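Local structure of beta-1,3-1,4-glucanase (5H4R) at residues Asn55-Ala60 with Ile97-Ser102; Ile138-Asp143 with Glu184-Pro189; Trp359-Ala364 with Phe372-Arg377. The protein hydrolyses mixed-linkage beta-1,3-1,4-glucans such as lichenan, as a glycoside hydrolase of family 5, and here holds cello-oligosaccharide glucose units in its cleft. The protein carries 1 engineered substitution. All coordinates share one frame; numbering follows the deposited sequence.

Interaction 1 of 3, residues Asn55-Ala60 with Ile97-Ser102; sequences NTFDAA and IRIPVS. With BGC (beta-D-glucopyranose), chain B.
F57 and D58 meet V101 and S102 in a buried, largely backbone-mediated contact between two loops that follow neighbouring barrel strands, 50-53 and 96-99. S102 supplies both direct hydrogen bonds. Its N reaches F57 O at 3.0 Å with an N-H...O angle of 168°. Its OG, placed beside the backbone N (chi1 -63°), a torsion that turns it to the first loop, donates to D58 O at 2.7 Å while accepting from H142 N. A60 CB packs on S102 CB, 3.8 Å away. The loops extend the C-terminal ends of parallel strands in a TIM barrel, where glycoside hydrolases of this clan keep their substrate cleft. A type I turn, T56 to A59, shapes the first loop, and the D58 carboxylate braces it from inside: OD1 accepts T56 N at 2.7 Å from above the carboxylate plane, and OD2 takes N55 N on its syn lone pair. That carboxylate lies alongside the P100 ring, OD1 to CG 3.5 Å. Water 1 accepts from F57 N and probably donates to P100 O. Beside the turn, N55 ND2 donates to O3 of the chain B glucose at 2.9 Å (162°).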
# COMPACT_ATOMS: atom_id res chain seq x y z
N ASN A 55 1.58 -10.64 -2.25
CA ASN A 55 2.15 -11.96 -1.96
C ASN A 55 3.15 -12.39 -3.03
O ASN A 55 3.28 -13.58 -3.35
CB ASN A 55 1.05 -13.00 -1.78
CG ASN A 55 0.45 -12.98 -0.37
OD1 ASN A 55 0.74 -12.09 0.43
ND2 ASN A 55 -0.37 -13.97 -0.07
N THR A 56 3.92 -11.43 -3.54
CA THR A 56 4.88 -11.66 -4.61
C THR A 56 6.25 -11.32 -4.05
O THR A 56 6.83 -12.14 -3.32
CB THR A 56 4.46 -10.88 -5.85
OG1 THR A 56 3.07 -11.22 -6.12
CG2 THR A 56 5.31 -11.27 -7.05
N PHE A 57 6.86 -10.18 -4.41
CA PHE A 57 8.17 -9.82 -3.86
C PHE A 57 8.14 -9.53 -2.37
O PHE A 57 9.21 -9.42 -1.74
CB PHE A 57 8.73 -8.62 -4.61
CG PHE A 57 9.00 -8.92 -6.06
CD1 PHE A 57 10.08 -9.70 -6.42
CD2 PHE A 57 8.16 -8.47 -7.03
CE1 PHE A 57 10.35 -9.98 -7.77
CE2 PHE A 57 8.39 -8.76 -8.36
CZ PHE A 57 9.49 -9.52 -8.73
N ASP A 58 6.95 -9.42 -1.79
CA ASP A 58 6.77 -9.23 -0.36
C ASP A 58 6.81 -10.52 0.46
O ASP A 58 6.89 -10.46 1.69
CB ASP A 58 5.44 -8.51 -0.06
CG ASP A 58 4.25 -9.02 -0.88
OD1 ASP A 58 4.35 -9.15 -2.13
OD2 ASP A 58 3.19 -9.28 -0.26
N ALA A 59 6.78 -11.68 -0.19
CA ALA A 59 6.88 -12.94 0.54
C ALA A 59 8.19 -12.97 1.33
O ALA A 59 9.25 -12.58 0.83
CB ALA A 59 6.78 -14.13 -0.41
N ALA A 60 8.10 -13.40 2.57
CA ALA A 60 9.26 -13.35 3.45
C ALA A 60 9.07 -14.38 4.54
O ALA A 60 7.98 -14.49 5.12
CB ALA A 60 9.43 -11.96 4.05
N ILE A 97 0.24 0.33 -10.28
CA ILE A 97 0.61 -0.97 -9.73
C ILE A 97 1.47 -0.71 -8.50
O ILE A 97 2.45 0.03 -8.57
CB ILE A 97 1.38 -1.85 -10.74
CG1 ILE A 97 1.76 -3.18 -10.08
CG2 ILE A 97 2.60 -1.14 -11.24
CD1 ILE A 97 2.01 -4.26 -11.06
N ARG A 98 1.08 -1.31 -7.38
CA ARG A 98 1.91 -1.29 -6.20
C ARG A 98 2.66 -2.61 -6.13
O ARG A 98 2.05 -3.68 -6.24
CB ARG A 98 1.09 -1.05 -4.94
CG ARG A 98 1.92 -1.00 -3.66
CD ARG A 98 1.16 -0.24 -2.57
NE ARG A 98 1.76 -0.19 -1.23
CZ ARG A 98 1.57 -1.11 -0.28
NH1 ARG A 98 0.91 -2.23 -0.55
NH2 ARG A 98 2.08 -0.93 0.94
N ILE A 99 3.99 -2.51 -6.02
CA ILE A 99 4.88 -3.66 -5.98
C ILE A 99 5.53 -3.69 -4.60
O ILE A 99 6.60 -3.10 -4.39
CB ILE A 99 5.93 -3.58 -7.09
CG1 ILE A 99 5.26 -3.52 -8.46
CG2 ILE A 99 6.86 -4.81 -7.01
CD1 ILE A 99 6.25 -3.16 -9.62
N PRO A 100 4.88 -4.31 -3.62
CA PRO A 100 5.49 -4.41 -2.29
C PRO A 100 6.68 -5.34 -2.33
O PRO A 100 6.65 -6.39 -2.98
CB PRO A 100 4.35 -4.97 -1.43
CG PRO A 100 3.49 -5.74 -2.39
CD PRO A 100 3.56 -4.97 -3.69
N VAL A 101 7.75 -4.95 -1.63
CA VAL A 101 8.98 -5.74 -1.64
C VAL A 101 9.45 -5.95 -0.21
O VAL A 101 9.68 -4.97 0.52
CB VAL A 101 10.10 -5.07 -2.46
CG1 VAL A 101 11.32 -5.99 -2.46
CG2 VAL A 101 9.62 -4.80 -3.88
N SER A 102 9.70 -7.19 0.15
CA SER A 102 10.39 -7.49 1.40
C SER A 102 11.86 -7.74 1.07
O SER A 102 12.17 -8.61 0.25
CB SER A 102 9.77 -8.68 2.11
OG SER A 102 8.44 -8.37 2.46
C2 BGC B . -1.80 -11.56 2.67
C3 BGC B . -1.76 -12.94 3.32
C4 BGC B . -0.36 -13.19 3.89
C5 BGC B . 0.04 -12.04 4.82
C6 BGC B . 1.47 -12.17 5.32
C1 BGC B . -1.38 -10.53 3.70
O2 BGC B . -3.13 -11.31 2.21
O3 BGC B . -2.08 -13.89 2.29
O4 BGC B . -0.44 -14.38 4.69
O5 BGC B . -0.05 -10.82 4.13
O6 BGC B . 1.70 -11.21 6.37
O HOH W 1 5.34 -7.66 -5.08
O HOH W 2 11.27 -11.43 -0.35

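Interaction 2 of 3, residues Ile138-Asp143 with Glu184-Pro189; sequences INIHHD and EAVNQP. Engineered in segment 184-189: Q188 (natural residue Glu). With BGC (beta-D-glucopyranose), chain C; BGC (beta-D-glucopyranose), chain D; BGC (beta-D-glucopyranose), chain B.
N139 and E184 carry the polar part of this buried contact, side by side at the C-terminal ends of adjacent barrel strands. N139 ND2 donates to E184 OE2 at 3.1 Å; the bond is straight (169°) and lies in the amide plane, but meets the carboxylate from above. The second N-H of ND2 goes to H141 ND1 at 3.0 Å, within the imidazole plane, which leaves NE2 directed at the sugar. N139 OD1 is taken by V101 N, and E184 OE2 also forms a salt bridge to R98. Between backbones, E184 N binds I138 O at 2.9 Å, whereas N187 N to I140 O is bent and weak.

Stacking joins H141 to N187: the N187 amide stacks over one imidazole face, planes 22° apart, ND2 toward the rim and 3.1 Å from CE1. N187 CG is anti to the backbone N (chi1 177°), which lays the amide along the ring, and OD1 accepts from R98 NH2, which helps fix the amide's rotation.

Toward the substrate, H141 NE2 and O3 of the chain C glucose form a 3.0 Å hydrogen bond, and N187 ND2 donates to O2 of that glucose at 3.0 Å. Q188, engineered from the natural glutamate, donates through NE2 to O4 of the chain D glucose.

I140 packs on I166 and W167 of helix 156-173, A185 rests against helix 205-226, and E184 and V186 touch strand 237-240.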
# COMPACT_ATOMS: atom_id res chain seq x y z
N ILE A 138 6.87 1.30 -5.08
CA ILE A 138 7.71 0.27 -4.47
C ILE A 138 8.00 0.68 -3.03
O ILE A 138 8.03 1.87 -2.71
CB ILE A 138 9.03 0.04 -5.25
CG1 ILE A 138 9.85 1.31 -5.38
CG2 ILE A 138 8.73 -0.53 -6.63
CD1 ILE A 138 11.23 1.09 -6.09
N ASN A 139 8.20 -0.31 -2.15
CA ASN A 139 8.30 0.00 -0.72
C ASN A 139 9.30 -0.92 -0.03
O ASN A 139 10.02 -1.69 -0.67
CB ASN A 139 6.91 -0.11 -0.05
CG ASN A 139 6.43 -1.55 0.12
OD1 ASN A 139 7.10 -2.52 -0.25
ND2 ASN A 139 5.26 -1.69 0.71
N ILE A 140 9.36 -0.78 1.31
CA ILE A 140 9.85 -1.80 2.24
C ILE A 140 8.62 -2.45 2.89
O ILE A 140 7.80 -1.75 3.50
CB ILE A 140 10.75 -1.17 3.32
CG1 ILE A 140 12.04 -0.59 2.72
CG2 ILE A 140 11.03 -2.17 4.47
CD1 ILE A 140 12.95 0.11 3.71
N HIS A 141 8.47 -3.79 2.78
CA HIS A 141 7.23 -4.43 3.20
C HIS A 141 7.45 -5.22 4.48
O HIS A 141 7.50 -4.61 5.57
CB HIS A 141 6.65 -5.23 2.03
CG HIS A 141 5.17 -5.38 2.11
ND1 HIS A 141 4.30 -4.37 1.75
CD2 HIS A 141 4.41 -6.41 2.54
CE1 HIS A 141 3.06 -4.79 1.94
NE2 HIS A 141 3.10 -6.03 2.40
N HIS A 142 7.54 -6.56 4.44
CA HIS A 142 7.57 -7.40 5.65
C HIS A 142 8.99 -7.51 6.20
O HIS A 142 9.54 -8.60 6.35
CB HIS A 142 7.04 -8.81 5.40
CG HIS A 142 5.60 -8.90 5.04
ND1 HIS A 142 4.59 -8.29 5.76
CD2 HIS A 142 4.98 -9.60 4.05
CE1 HIS A 142 3.42 -8.57 5.21
NE2 HIS A 142 3.63 -9.38 4.18
N ASP A 143 9.54 -6.35 6.56
CA ASP A 143 10.86 -6.23 7.16
C ASP A 143 10.79 -5.65 8.57
O ASP A 143 11.75 -5.06 9.06
CB ASP A 143 11.77 -5.35 6.30
CG ASP A 143 12.08 -5.96 4.94
OD1 ASP A 143 11.96 -7.18 4.78
OD2 ASP A 143 12.51 -5.20 4.04
N GLU A 184 7.64 4.44 -1.43
CA GLU A 184 6.87 4.38 -0.18
C GLU A 184 7.80 3.89 0.93
O GLU A 184 8.30 2.77 0.85
CB GLU A 184 5.67 3.43 -0.35
CG GLU A 184 4.88 3.16 0.93
CD GLU A 184 3.89 2.02 0.77
OE1 GLU A 184 3.05 2.10 -0.16
OE2 GLU A 184 3.99 1.01 1.52
N ALA A 185 7.98 4.71 1.97
CA ALA A 185 9.06 4.51 2.94
C ALA A 185 9.08 3.09 3.48
O ALA A 185 10.14 2.45 3.57
CB ALA A 185 8.89 5.50 4.09
N VAL A 186 7.92 2.63 3.93
CA VAL A 186 7.78 1.38 4.64
C VAL A 186 6.28 1.12 4.65
O VAL A 186 5.48 2.05 4.51
CB VAL A 186 8.37 1.49 6.08
CG1 VAL A 186 7.68 2.55 6.89
CG2 VAL A 186 8.32 0.15 6.79
N ASN A 187 5.91 -0.15 4.81
CA ASN A 187 4.53 -0.58 4.68
C ASN A 187 3.70 -0.29 5.92
O ASN A 187 2.91 0.66 5.94
CB ASN A 187 4.54 -2.08 4.33
CG ASN A 187 3.19 -2.66 4.23
OD1 ASN A 187 2.33 -2.13 3.54
ND2 ASN A 187 2.98 -3.81 4.89
N GLN A 188 3.88 -1.07 6.98
CA GLN A 188 3.05 -0.96 8.19
C GLN A 188 3.97 -0.97 9.41
O GLN A 188 4.04 -1.94 10.18
CB GLN A 188 2.00 -2.08 8.26
CG GLN A 188 1.00 -1.91 7.17
CD GLN A 188 -0.14 -2.89 7.18
OE1 GLN A 188 -1.22 -2.56 6.70
NE2 GLN A 188 0.10 -4.12 7.65
N PRO A 189 4.70 0.12 9.62
CA PRO A 189 5.68 0.15 10.72
C PRO A 189 4.97 0.09 12.06
O PRO A 189 4.03 0.84 12.31
CB PRO A 189 6.40 1.49 10.51
CG PRO A 189 5.41 2.34 9.83
CD PRO A 189 4.59 1.42 8.94
C2 BGC C . -0.29 -6.09 4.63
C3 BGC C . -0.38 -7.15 3.54
C4 BGC C . -1.43 -8.15 3.96
C5 BGC C . -2.76 -7.42 3.80
C6 BGC C . -3.95 -8.30 4.20
C1 BGC C . -1.64 -5.78 5.30
O2 BGC C . 0.34 -4.90 4.11
O3 BGC C . 0.91 -7.75 3.43
O4 BGC C . -1.37 -9.26 3.07
O5 BGC C . -2.79 -6.21 4.56
O6 BGC C . -3.81 -8.89 5.50
C2 BGC D . -3.80 -7.60 9.33
C3 BGC D . -2.61 -7.54 8.38
C4 BGC D . -2.83 -6.47 7.31
C5 BGC D . -3.15 -5.14 7.99
C6 BGC D . -3.74 -4.05 7.08
C1 BGC D . -4.02 -6.23 9.96
O1 BGC D . -5.19 -6.18 10.80
O2 BGC D . -3.52 -8.61 10.32
O3 BGC D . -2.43 -8.81 7.75
O4 BGC D . -1.60 -6.46 6.56
O5 BGC D . -4.22 -5.33 8.89
O6 BGC D . -4.22 -2.93 7.87
C2 BGC B . -1.80 -11.56 2.67
C3 BGC B . -1.76 -12.94 3.32
C4 BGC B . -0.36 -13.19 3.89
C5 BGC B . 0.04 -12.04 4.82
C6 BGC B . 1.47 -12.17 5.32
C1 BGC B . -1.38 -10.53 3.70
O2 BGC B . -3.13 -11.31 2.21
O3 BGC B . -2.08 -13.89 2.29
O4 BGC B . -0.44 -14.38 4.69
O5 BGC B . -0.05 -10.82 4.13
O6 BGC B . 1.70 -11.21 6.37
O HOH W 3 5.24 -3.74 7.03

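Interaction 3 of 3, residues Trp359-Ala364 with Phe372-Arg377; sequences WWDNNA and FGLLDR. With BGC (beta-D-glucopyranose), chain C; BGC (beta-D-glucopyranose), chain B.
W359 and L374 form the apolar anchor between the last barrel strand, 356-361, and the chain returning at 372-377. L374 CD1 sits over one indole face in a CH-pi contact, 3.5 Å from the centroid of the five-membered ring. A second aromatic contact, an offset edge-to-face pair, turns the edge of W360 toward the face of F372, planes 82° apart.

Side chains of the first segment bind the backbone of the second. W359 NE1 donates to F372 O at 3.0 Å, nearly straight at 176° and in the plane of both ring and carbonyl. The D361 carboxylate, its CG anti to the backbone N (chi1 -169°), faces the backbone N-H groups of L374 and L375: OD2 receives L375 N on its syn lone pair at 2.9 Å, while L374 N makes weak bonds to both oxygens. N363 OD1 takes R377 N at 3.2 Å, and N363 ND2 donates to C77 O. Two Asx turns, D361 OD1 with N363 N and N362 OD1 with A364 N, shape 361-364; G373 N to A364 O, 2.9 Å, is a backbone bond.

The extended R377 lays its guanidinium against N363, with N363 CB over one face; NH2 bonds weakly to D361 O and NH1 to T56 OG1. Water 4 accepts from R377 NE and lies 2.7 Å from both D361 OD1 and L375 O.

On the sugar side, W360 NE1 donates to O2 of the chain B glucose at 3.0 Å. C3 of the chain C glucose lies over one indole face, toward its rim, consistent with the sugar-aromatic packing common in glycoside hydrolases. N362 ND2 adds weak bonds to O2 and O3 of the chain B glucose and a bond to E370 O.

With W51 NE1 also donating to OD2, the D361 carboxylate is held by several N-H groups, which probably stabilises its negative charge, and R377 nearby would add to that effect.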
# COMPACT_ATOMS: atom_id res chain seq x y z
N TRP A 359 -6.35 -1.91 -4.67
CA TRP A 359 -6.82 -3.20 -4.18
C TRP A 359 -5.66 -4.17 -3.94
O TRP A 359 -4.71 -4.26 -4.74
CB TRP A 359 -7.79 -3.81 -5.19
CG TRP A 359 -8.41 -5.13 -4.76
CD1 TRP A 359 -7.81 -6.37 -4.79
CD2 TRP A 359 -9.73 -5.33 -4.24
NE1 TRP A 359 -8.68 -7.33 -4.31
CE2 TRP A 359 -9.86 -6.71 -3.96
CE3 TRP A 359 -10.81 -4.47 -3.98
CZ2 TRP A 359 -11.04 -7.26 -3.44
CZ3 TRP A 359 -11.99 -5.03 -3.46
CH2 TRP A 359 -12.09 -6.41 -3.21
N TRP A 360 -5.75 -4.92 -2.85
CA TRP A 360 -4.76 -5.93 -2.48
C TRP A 360 -5.10 -7.23 -3.20
O TRP A 360 -6.02 -7.95 -2.80
CB TRP A 360 -4.78 -6.14 -0.96
CG TRP A 360 -3.80 -7.14 -0.50
CD1 TRP A 360 -4.06 -8.37 -0.01
CD2 TRP A 360 -2.38 -7.00 -0.50
NE1 TRP A 360 -2.89 -9.03 0.30
CE2 TRP A 360 -1.84 -8.20 0.00
CE3 TRP A 360 -1.51 -5.98 -0.88
CZ2 TRP A 360 -0.48 -8.39 0.15
CZ3 TRP A 360 -0.16 -6.17 -0.72
CH2 TRP A 360 0.35 -7.37 -0.21
N ASP A 361 -4.38 -7.56 -4.28
CA ASP A 361 -4.64 -8.78 -5.04
C ASP A 361 -3.49 -9.75 -4.79
O ASP A 361 -2.42 -9.65 -5.42
CB ASP A 361 -4.81 -8.51 -6.53
CG ASP A 361 -5.34 -9.72 -7.29
OD1 ASP A 361 -5.11 -10.86 -6.81
OD2 ASP A 361 -5.92 -9.54 -8.38
N ASN A 362 -3.72 -10.71 -3.90
CA ASN A 362 -2.69 -11.67 -3.50
C ASN A 362 -2.81 -13.02 -4.23
O ASN A 362 -2.16 -13.98 -3.83
CB ASN A 362 -2.72 -11.88 -1.99
CG ASN A 362 -4.00 -12.54 -1.50
OD1 ASN A 362 -4.96 -12.67 -2.25
ND2 ASN A 362 -4.03 -12.94 -0.24
N ASN A 363 -3.57 -13.08 -5.33
CA ASN A 363 -3.73 -14.29 -6.14
C ASN A 363 -4.26 -15.48 -5.33
O ASN A 363 -4.01 -16.63 -5.69
CB ASN A 363 -2.42 -14.70 -6.81
CG ASN A 363 -2.63 -15.60 -8.03
OD1 ASN A 363 -3.59 -15.42 -8.76
ND2 ASN A 363 -1.72 -16.56 -8.25
N ALA A 364 -4.97 -15.21 -4.23
CA ALA A 364 -5.53 -16.27 -3.39
C ALA A 364 -7.05 -16.30 -3.55
O ALA A 364 -7.71 -15.28 -3.35
CB ALA A 364 -5.17 -16.05 -1.92
N PHE A 372 -8.21 -12.68 -1.32
CA PHE A 372 -8.37 -11.35 -1.87
C PHE A 372 -8.16 -11.31 -3.39
O PHE A 372 -8.20 -10.23 -3.98
CB PHE A 372 -7.35 -10.40 -1.21
CG PHE A 372 -7.72 -9.93 0.18
CD1 PHE A 372 -8.72 -8.98 0.34
CD2 PHE A 372 -7.03 -10.36 1.29
CE1 PHE A 372 -9.05 -8.50 1.60
CE2 PHE A 372 -7.33 -9.88 2.56
CZ PHE A 372 -8.37 -8.95 2.71
N GLY A 373 -7.92 -12.46 -4.02
CA GLY A 373 -7.55 -12.46 -5.42
C GLY A 373 -8.67 -11.97 -6.31
O GLY A 373 -9.86 -12.22 -6.06
N LEU A 374 -8.26 -11.28 -7.39
CA LEU A 374 -9.14 -10.91 -8.50
C LEU A 374 -8.68 -11.51 -9.82
O LEU A 374 -9.49 -12.13 -10.53
CB LEU A 374 -9.20 -9.37 -8.63
CG LEU A 374 -9.70 -8.63 -7.39
CD1 LEU A 374 -9.65 -7.13 -7.65
CD2 LEU A 374 -11.10 -9.04 -6.95
N LEU A 375 -7.41 -11.37 -10.14
CA LEU A 375 -6.82 -11.92 -11.35
C LEU A 375 -6.25 -13.30 -11.07
O LEU A 375 -5.38 -13.45 -10.20
CB LEU A 375 -5.73 -10.98 -11.85
CG LEU A 375 -5.04 -11.46 -13.13
CD1 LEU A 375 -5.98 -11.51 -14.33
CD2 LEU A 375 -3.84 -10.54 -13.41
N ASP A 376 -6.72 -14.32 -11.80
CA ASP A 376 -6.07 -15.64 -11.75
C ASP A 376 -4.79 -15.54 -12.58
O ASP A 376 -4.83 -15.53 -13.81
CB ASP A 376 -6.98 -16.74 -12.27
CG ASP A 376 -6.34 -18.12 -12.16
OD1 ASP A 376 -5.86 -18.47 -11.05
OD2 ASP A 376 -6.28 -18.85 -13.16
N ARG A 377 -3.65 -15.44 -11.91
CA ARG A 377 -2.42 -15.13 -12.64
C ARG A 377 -2.01 -16.23 -13.61
O ARG A 377 -1.40 -15.95 -14.64
CB ARG A 377 -1.30 -14.82 -11.65
CG ARG A 377 -1.55 -13.55 -10.90
CD ARG A 377 -0.38 -13.20 -10.02
NE ARG A 377 -0.80 -12.28 -8.96
CZ ARG A 377 0.01 -11.87 -7.99
NH1 ARG A 377 1.27 -12.26 -7.97
NH2 ARG A 377 -0.45 -11.07 -7.04
C2 BGC C . -0.29 -6.09 4.63
C3 BGC C . -0.38 -7.15 3.54
C4 BGC C . -1.43 -8.15 3.96
C5 BGC C . -2.76 -7.42 3.80
C6 BGC C . -3.95 -8.30 4.20
C1 BGC C . -1.64 -5.78 5.30
O2 BGC C . 0.34 -4.90 4.11
O3 BGC C . 0.91 -7.75 3.43
O4 BGC C . -1.37 -9.26 3.07
O5 BGC C . -2.79 -6.21 4.56
O6 BGC C . -3.81 -8.89 5.50
C2 BGC B . -1.80 -11.56 2.67
C3 BGC B . -1.76 -12.94 3.32
C4 BGC B . -0.36 -13.19 3.89
C5 BGC B . 0.04 -12.04 4.82
C6 BGC B . 1.47 -12.17 5.32
C1 BGC B . -1.38 -10.53 3.70
O2 BGC B . -3.13 -11.31 2.21
O3 BGC B . -2.08 -13.89 2.29
O4 BGC B . -0.44 -14.38 4.69
O5 BGC B . -0.05 -10.82 4.13
O6 BGC B . 1.70 -11.21 6.37
O HOH W 4 -3.61 -12.02 -8.72
O HOH W 5 -2.95 -18.44 -10.40

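All three contacts lie at the C-terminal ends of barrel strands and converge on the bound glucose units. Interactions 1 and 2, centres about 9 Å apart, share the neighbouring strands 96-99 and 135-139, beyond which V101 O lies 2.8 Å from H141 N, a probable hydrogen bond; the R98-E184 salt bridge reaches across strand 135-139 to strand 181-184. Interaction 3 is centred about 13 Å from interaction 1, and D58 OD2 packs there on W360 CH2 at 3.4 Å. Interactions 2 and 3, about 20 Å apart between centres, approach at H141 NE2 and W360 CH2, 4.0 Å, and both touch the chain C glucose. The chain B glucose touches all three, and E326 and E370 add further sugar bonds.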